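Local coordinates for protein dehalogenase-like hydrolase (Ralstonia solanacearum, PDB 3UMB) that probably catalyses the hydrolytic dehalogenation of small (S)-2-haloalkanoic acids to the corresponding (R)-2-hydroxyalkanoic acids, releasing a halide ion, at residues A[178-183]-A[198-203]. Numbering follows the deposited sequence.
Sequences VSSNGW and INRLGH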
ATOM      1  N   VAL A 178     -19.841   2.452   5.203  1.00 22.05           N
ATOM      2  CA  VAL A 178     -19.213   2.505   6.515  1.00 21.28           C
ATOM      3  C   VAL A 178     -17.944   1.670   6.563  1.00 20.29           C
ATOM      4  O   VAL A 178     -17.956   0.486   6.229  1.00 20.35           O
ATOM      5  CB  VAL A 178     -20.178   1.969   7.592  1.00 21.65           C
ATOM      6  CG1 VAL A 178     -19.515   2.021   8.991  1.00 19.83           C
ATOM      7  CG2 VAL A 178     -21.490   2.772   7.553  1.00 18.84           C
ATOM      8  N   SER A 179     -16.844   2.316   6.944  1.00 20.16           N
ATOM      9  CA  SER A 179     -15.528   1.633   7.139  1.00 18.73           C
ATOM     10  C   SER A 179     -14.762   2.158   8.338  1.00 18.74           C
ATOM     11  O   SER A 179     -14.908   3.301   8.701  1.00 17.08           O
ATOM     12  CB  SER A 179     -14.619   1.844   5.932  1.00 17.66           C
ATOM     13  OG  SER A 179     -13.516   0.935   6.053  1.00 17.10           O
ATOM     14  N   SER A 180     -13.952   1.302   8.942  1.00 19.86           N
ATOM     15  CA  SER A 180     -12.957   1.746   9.909  1.00 21.51           C
ATOM     16  C   SER A 180     -11.672   2.290   9.332  1.00 21.70           C
ATOM     17  O   SER A 180     -10.874   2.909  10.035  1.00 21.85           O
ATOM     18  CB  SER A 180     -12.550   0.592  10.772  1.00 21.08           C
ATOM     19  OG  SER A 180     -13.500   0.547  11.780  1.00 26.41           O
ATOM     20  N   ASN A 181     -11.433   2.023   8.071  1.00 22.24           N
ATOM     21  CA  ASN A 181     -10.142   2.319   7.515  1.00 21.78           C
ATOM     22  C   ASN A 181     -10.320   3.641   6.794  1.00 21.80           C
ATOM     23  O   ASN A 181     -11.165   3.784   5.896  1.00 21.57           O
ATOM     24  CB  ASN A 181      -9.715   1.188   6.611  1.00 22.35           C
ATOM     25  CG  ASN A 181      -9.428  -0.085   7.376  1.00 23.17           C
ATOM     26  OD1 ASN A 181      -8.774  -0.043   8.382  1.00 25.52           O
ATOM     27  ND2 ASN A 181      -9.894  -1.216   6.880  1.00 22.72           N
ATOM     28  N   GLY A 182      -9.574   4.635   7.240  1.00 20.45           N
ATOM     29  CA  GLY A 182      -9.631   5.957   6.619  1.00 20.80           C
ATOM     30  C   GLY A 182      -9.445   5.917   5.119  1.00 20.80           C
ATOM     31  O   GLY A 182     -10.162   6.604   4.393  1.00 21.23           O
ATOM     32  N   TRP A 183      -8.511   5.099   4.639  1.00 20.58           N
ATOM     33  CA  TRP A 183      -8.254   5.043   3.198  1.00 20.24           C
ATOM     34  C   TRP A 183      -9.517   4.582   2.459  1.00 21.03           C
ATOM     35  O   TRP A 183      -9.832   5.051   1.372  1.00 22.54           O
ATOM     36  CB  TRP A 183      -7.040   4.162   2.860  1.00 19.07           C
ATOM     37  CG  TRP A 183      -7.101   2.730   3.360  1.00 18.39           C
ATOM     38  CD1 TRP A 183      -6.551   2.256   4.519  1.00 15.36           C
ATOM     39  CD2 TRP A 183      -7.734   1.606   2.728  1.00 15.64           C
ATOM     40  NE1 TRP A 183      -6.865   0.918   4.681  1.00 17.98           N
ATOM     41  CE2 TRP A 183      -7.553   0.491   3.575  1.00 17.41           C
ATOM     42  CE3 TRP A 183      -8.457   1.441   1.542  1.00 18.50           C
ATOM     43  CZ2 TRP A 183      -8.028  -0.796   3.253  1.00 16.60           C
ATOM     44  CZ3 TRP A 183      -8.983   0.168   1.235  1.00 13.64           C
ATOM     45  CH2 TRP A 183      -8.761  -0.932   2.099  1.00 16.04           C
ATOM     46  N   ILE A 198     -15.680   5.122  10.854  1.00 23.97           N
ATOM     47  CA  ILE A 198     -15.540   4.742  12.246  1.00 24.55           C
ATOM     48  C   ILE A 198     -14.064   4.785  12.563  1.00 24.52           C
ATOM     49  O   ILE A 198     -13.343   3.835  12.375  1.00 25.53           O
ATOM     50  CB  ILE A 198     -16.195   3.359  12.614  1.00 24.28           C
ATOM     51  CG1 ILE A 198     -17.637   3.304  12.110  1.00 26.01           C
ATOM     52  CG2 ILE A 198     -16.194   3.163  14.167  1.00 24.70           C
ATOM     53  CD1 ILE A 198     -18.446   2.080  12.496  1.00 22.31           C
ATOM     54  N   ASN A 199     -13.626   5.945  13.020  1.00 25.53           N
ATOM     55  CA  ASN A 199     -12.251   6.189  13.365  1.00 26.47           C
ATOM     56  C   ASN A 199     -11.986   5.752  14.822  1.00 27.73           C
ATOM     57  O   ASN A 199     -11.957   6.574  15.752  1.00 27.55           O
ATOM     58  CB  ASN A 199     -11.962   7.694  13.131  1.00 26.75           C
ATOM     59  CG  ASN A 199     -10.537   8.072  13.414  1.00 25.52           C
ATOM     60  OD1 ASN A 199      -9.674   7.203  13.561  1.00 25.84           O
ATOM     61  ND2 ASN A 199     -10.277   9.383  13.516  1.00 19.96           N
ATOM     62  N   ARG A 200     -11.774   4.451  15.000  1.00 28.88           N
ATOM     63  CA  ARG A 200     -11.674   3.859  16.341  1.00 30.49           C
ATOM     64  C   ARG A 200     -10.440   4.282  17.150  1.00 30.16           C
ATOM     65  O   ARG A 200     -10.482   4.318  18.375  1.00 30.44           O
ATOM     66  CB  ARG A 200     -11.701   2.324  16.248  1.00 30.94           C
ATOM     67  CG  ARG A 200     -13.070   1.793  15.907  1.00 34.71           C
ATOM     68  CD  ARG A 200     -13.133   0.279  16.059  1.00 38.86           C
ATOM     69  NE  ARG A 200     -14.373  -0.279  15.514  1.00 42.09           N
ATOM     70  CZ  ARG A 200     -15.579  -0.108  16.052  1.00 46.20           C
ATOM     71  NH1 ARG A 200     -15.730   0.635  17.163  1.00 48.13           N
ATOM     72  NH2 ARG A 200     -16.653  -0.668  15.473  1.00 46.76           N
ATOM     73  N   LEU A 201      -9.333   4.559  16.468  1.00 29.77           N
ATOM     74  CA  LEU A 201      -8.102   4.891  17.159  1.00 29.06           C
ATOM     75  C   LEU A 201      -7.866   6.405  17.220  1.00 27.63           C
ATOM     76  O   LEU A 201      -6.838   6.840  17.675  1.00 28.08           O
ATOM     77  CB  LEU A 201      -6.937   4.146  16.502  1.00 29.74           C
ATOM     78  CG  LEU A 201      -6.979   2.600  16.402  1.00 31.62           C
ATOM     79  CD1 LEU A 201      -5.586   2.060  15.950  1.00 32.34           C
ATOM     80  CD2 LEU A 201      -7.426   1.924  17.707  1.00 30.35           C
ATOM     81  N   GLY A 202      -8.835   7.199  16.786  1.00 26.85           N
ATOM     82  CA  GLY A 202      -8.736   8.659  16.850  1.00 26.58           C
ATOM     83  C   GLY A 202      -7.632   9.265  15.995  1.00 26.30           C
ATOM     84  O   GLY A 202      -7.009  10.220  16.384  1.00 26.58           O
ATOM     85  N   HIS A 203      -7.416   8.711  14.805  1.00 25.84           N
ATOM     86  CA  HIS A 203      -6.330   9.153  13.937  1.00 24.44           C
ATOM     87  C   HIS A 203      -6.715  10.389  13.142  1.00 22.89           C
ATOM     88  O   HIS A 203      -7.898  10.738  13.084  1.00 23.05           O
ATOM     89  CB  HIS A 203      -5.948   8.000  13.006  1.00 24.94           C
ATOM     90  CG  HIS A 203      -5.162   6.926  13.691  1.00 25.76           C
ATOM     91  ND1 HIS A 203      -4.955   5.688  13.132  1.00 30.53           N
ATOM     92  CD2 HIS A 203      -4.526   6.913  14.889  1.00 29.19           C
ATOM     93  CE1 HIS A 203      -4.224   4.953  13.951  1.00 31.99           C
ATOM     94  NE2 HIS A 203      -3.938   5.677  15.021  1.00 32.56           N
TER
HETATM   95  O   HOH W   1     -10.387   2.857  13.044  1.00 33.41           O
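Ile-198 N donates to Ser-179 O at 2.9 Å, joining the C-terminal ends of parallel neighbours 175-179 and 194-198 in the Rossmann-like sheet of the HAD fold; helix 182-191 makes the crossover between them. The N-H...O angle of 150° makes the bond somewhat bent, and the donor also lies 27° out of the carbonyl plane. The tight side is apolar. With chi1 at 180°, Val-178 turns CG1 to the Ile-198 side, where it meets Ile-198 CD1 at 3.7 Å, the two side chains meeting at a slant, with Leu-222 and Met-219 of helix 219-227 packed against them.

Beyond the strand ends the apolar packing gives way to polar contacts and then to a water. Ser-180 CA approaches Ile-198 O at 3.3 Å, a CA-H...O contact. Ser-180 OG and Arg-200 NE do not bond each other but share an acceptor, Gly-13 O; Arg-200 also forms a salt bridge with Glu-103. Within 198-203, Ile-198 CG2 lies over the centre of one face of the Arg-200 guanidinium, 3.8 Å above its plane. Farther along, a single water spans the separating backbones, donating to Ser-180 O at 3.0 Å and accepting from Arg-200 N at 2.9 Å.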